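Local coordinates for protein alpha,alpha-trehalose-phosphate synthase (UDP-forming) (Burkholderia multivorans, PDB 5UOF) that is an enzyme of glycosyltransferase family 20 with the two-domain GT-B fold, at residues 80-83 against 84-88. Numbering follows the deposited sequence.
Sequences RDYD and QYYRG
Gln84 begins the last turn of helix 79-86 by giving its backbone N-H to Arg80 O at 3.0 Å. Its extended side chain crosses that of Arg80, bringing the amide over one face of the guanidinium, the two planes 55° apart. OE1 accepts a hydrogen bond from Arg117 of helix 109-127, which also forms a salt bridge with Asp81, while the NE2 end only packs against Arg80; a neutral amide here probably eases the close approach of the two guanidiniums. Tyr85 bonds through N to Asp81 O and turns its ring inward, where its hydroxyl reaches Asn17 and its ring meets His142. Tyr86 N meets Tyr82 O at 2.8 Å. The helical backbone puts Tyr86 CB over one face of the Tyr82 ring, 4.2 Å from the centroid, as a CH-pi contact; chi1 of -70° then swings the Tyr86 ring obliquely against it, CD2 lying 3.4 Å from both CE1 and CD1 of Tyr82. Arg87, the first residue to leave helical geometry, still gives N-H to Asp83 O at 2.8 Å; its CD sits at the edge of the Tyr82 ring, while NH1 makes a long salt bridge of 3.7 Å to Asp83 OD1. Gly88 occupies the N-cap position before helix 89-98, in a backbone shape glycine adopts easily. The chemistry is thus graded: Asp81, Gln84 and Tyr85 are held inward through Arg117 and Asn17, whereas on the outer side, beside Tyr82, the long Asp83-Arg87 pair probably contributes mainly weak electrostatic attraction.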
ATOM      1  N   ARG A  80     -13.396  29.525   0.188  1.00 36.87           N
ATOM      2  CA  ARG A  80     -13.817  28.339   0.926  1.00 35.97           C
ATOM      3  C   ARG A  80     -14.055  27.164  -0.011  1.00 32.01           C
ATOM      4  O   ARG A  80     -13.661  26.034   0.294  1.00 28.67           O
ATOM      5  CB  ARG A  80     -15.077  28.637   1.731  1.00 40.88           C
ATOM      6  CG  ARG A  80     -15.733  27.406   2.344  1.00 47.57           C
ATOM      7  CD  ARG A  80     -16.844  27.810   3.306  1.00 58.64           C
ATOM      8  NE  ARG A  80     -17.451  26.663   3.979  1.00 64.29           N
ATOM      9  CZ  ARG A  80     -18.685  26.221   3.746  1.00 65.66           C
ATOM     10  NH1 ARG A  80     -19.457  26.832   2.853  1.00 65.12           N
ATOM     11  NH2 ARG A  80     -19.148  25.168   4.411  1.00 66.71           N
ATOM     12  N   ASP A  81     -14.706  27.410  -1.153  1.00 28.81           N
ATOM     13  CA  ASP A  81     -14.914  26.343  -2.127  1.00 28.08           C
ATOM     14  C   ASP A  81     -13.589  25.865  -2.714  1.00 24.08           C
ATOM     15  O   ASP A  81     -13.368  24.657  -2.861  1.00 24.70           O
ATOM     16  CB  ASP A  81     -15.849  26.816  -3.240  1.00 33.18           C
ATOM     17  CG  ASP A  81     -17.285  26.990  -2.768  1.00 34.49           C
ATOM     18  OD1 ASP A  81     -17.615  26.516  -1.658  1.00 37.94           O
ATOM     19  OD2 ASP A  81     -18.080  27.598  -3.510  1.00 42.31           O
ATOM     20  N   TYR A  82     -12.696  26.800  -3.053  1.00 25.95           N
ATOM     21  CA  TYR A  82     -11.380  26.419  -3.561  1.00 24.45           C
ATOM     22  C   TYR A  82     -10.634  25.548  -2.560  1.00 22.55           C
ATOM     23  O   TYR A  82     -10.036  24.533  -2.932  1.00 23.33           O
ATOM     24  CB  TYR A  82     -10.546  27.661  -3.892  1.00 26.66           C
ATOM     25  CG  TYR A  82      -9.149  27.310  -4.361  1.00 30.53           C
ATOM     26  CD1 TYR A  82      -8.886  27.090  -5.709  1.00 29.65           C
ATOM     27  CD2 TYR A  82      -8.097  27.174  -3.455  1.00 31.53           C
ATOM     28  CE1 TYR A  82      -7.614  26.758  -6.146  1.00 33.43           C
ATOM     29  CE2 TYR A  82      -6.825  26.835  -3.881  1.00 36.43           C
ATOM     30  CZ  TYR A  82      -6.589  26.628  -5.227  1.00 37.04           C
ATOM     31  OH  TYR A  82      -5.326  26.294  -5.661  1.00 40.08           O
ATOM     32  N   ASP A  83     -10.634  25.948  -1.285  1.00 25.71           N
ATOM     33  CA  ASP A  83      -9.891  25.183  -0.286  1.00 23.65           C
ATOM     34  C   ASP A  83     -10.461  23.782  -0.126  1.00 22.57           C
ATOM     35  O   ASP A  83      -9.708  22.805  -0.052  1.00 25.81           O
ATOM     36  CB  ASP A  83      -9.886  25.917   1.055  1.00 31.72           C
ATOM     37  CG  ASP A  83      -8.957  27.127   1.063  1.00 39.83           C
ATOM     38  OD1 ASP A  83      -8.099  27.240   0.160  1.00 40.96           O
ATOM     39  OD2 ASP A  83      -9.080  27.963   1.984  1.00 41.81           O
ATOM     40  N   GLN A  84     -11.790  23.658  -0.072  1.00 26.82           N
ATOM     41  CA  GLN A  84     -12.401  22.345   0.124  1.00 25.55           C
ATOM     42  C   GLN A  84     -12.242  21.438  -1.090  1.00 24.30           C
ATOM     43  O   GLN A  84     -12.286  20.210  -0.944  1.00 23.22           O
ATOM     44  CB  GLN A  84     -13.884  22.509   0.478  1.00 23.48           C
ATOM     45  CG  GLN A  84     -14.100  23.219   1.811  1.00 25.98           C
ATOM     46  CD  GLN A  84     -15.553  23.243   2.258  1.00 40.24           C
ATOM     47  OE1 GLN A  84     -16.469  23.225   1.435  1.00 42.62           O
ATOM     48  NE2 GLN A  84     -15.768  23.286   3.570  1.00 43.47           N
ATOM     49  N   TYR A  85     -12.051  22.012  -2.281  1.00 22.51           N
ATOM     50  CA  TYR A  85     -11.873  21.253  -3.510  1.00 22.97           C
ATOM     51  C   TYR A  85     -10.411  20.875  -3.736  1.00 20.99           C
ATOM     52  O   TYR A  85     -10.119  19.729  -4.075  1.00 21.52           O
ATOM     53  CB  TYR A  85     -12.410  22.065  -4.695  1.00 20.44           C
ATOM     54  CG  TYR A  85     -12.509  21.332  -6.024  1.00 23.15           C
ATOM     55  CD1 TYR A  85     -11.375  21.081  -6.800  1.00 22.99           C
ATOM     56  CD2 TYR A  85     -13.746  20.938  -6.529  1.00 27.91           C
ATOM     57  CE1 TYR A  85     -11.471  20.435  -8.036  1.00 21.70           C
ATOM     58  CE2 TYR A  85     -13.852  20.290  -7.755  1.00 25.84           C
ATOM     59  CZ  TYR A  85     -12.717  20.049  -8.508  1.00 28.00           C
ATOM     60  OH  TYR A  85     -12.831  19.417  -9.733  1.00 28.82           O
ATOM     61  N   TYR A  86      -9.482  21.819  -3.547  1.00 19.61           N
ATOM     62  CA  TYR A  86      -8.078  21.606  -3.897  1.00 21.72           C
ATOM     63  C   TYR A  86      -7.133  21.451  -2.710  1.00 25.26           C
ATOM     64  O   TYR A  86      -6.021  20.940  -2.896  1.00 28.16           O
ATOM     65  CB  TYR A  86      -7.563  22.766  -4.761  1.00 23.98           C
ATOM     66  CG  TYR A  86      -8.156  22.776  -6.146  1.00 25.41           C
ATOM     67  CD1 TYR A  86      -7.788  21.815  -7.081  1.00 27.65           C
ATOM     68  CD2 TYR A  86      -9.086  23.742  -6.517  1.00 23.89           C
ATOM     69  CE1 TYR A  86      -8.328  21.815  -8.356  1.00 29.48           C
ATOM     70  CE2 TYR A  86      -9.636  23.755  -7.795  1.00 30.22           C
ATOM     71  CZ  TYR A  86      -9.248  22.786  -8.708  1.00 31.51           C
ATOM     72  OH  TYR A  86      -9.791  22.784  -9.969  1.00 27.69           O
ATOM     73  N   ARG A  87      -7.519  21.893  -1.517  1.00 22.75           N
ATOM     74  CA  ARG A  87      -6.636  21.871  -0.349  1.00 20.80           C
ATOM     75  C   ARG A  87      -7.309  21.156   0.804  1.00 26.58           C
ATOM     76  O   ARG A  87      -7.288  21.601   1.957  1.00 29.98           O
ATOM     77  CB  ARG A  87      -6.223  23.282   0.053  1.00 26.24           C
ATOM     78  CG  ARG A  87      -5.493  24.042  -1.032  1.00 36.05           C
ATOM     79  CD  ARG A  87      -4.974  25.378  -0.535  1.00 52.31           C
ATOM     80  NE  ARG A  87      -3.935  25.215   0.477  1.00 65.06           N
ATOM     81  CZ  ARG A  87      -4.090  25.499   1.767  1.00 70.12           C
ATOM     82  NH1 ARG A  87      -5.246  25.977   2.213  1.00 69.53           N
ATOM     83  NH2 ARG A  87      -3.083  25.312   2.610  1.00 74.25           N
ATOM     84  N   GLY A  88      -7.951  20.033   0.488  1.00 19.92           N
ATOM     85  CA  GLY A  88      -8.653  19.281   1.502  1.00 20.70           C
ATOM     86  C   GLY A  88      -8.579  17.791   1.262  1.00 18.06           C
ATOM     87  O   GLY A  88      -7.502  17.247   1.030  1.00 17.06           O
TER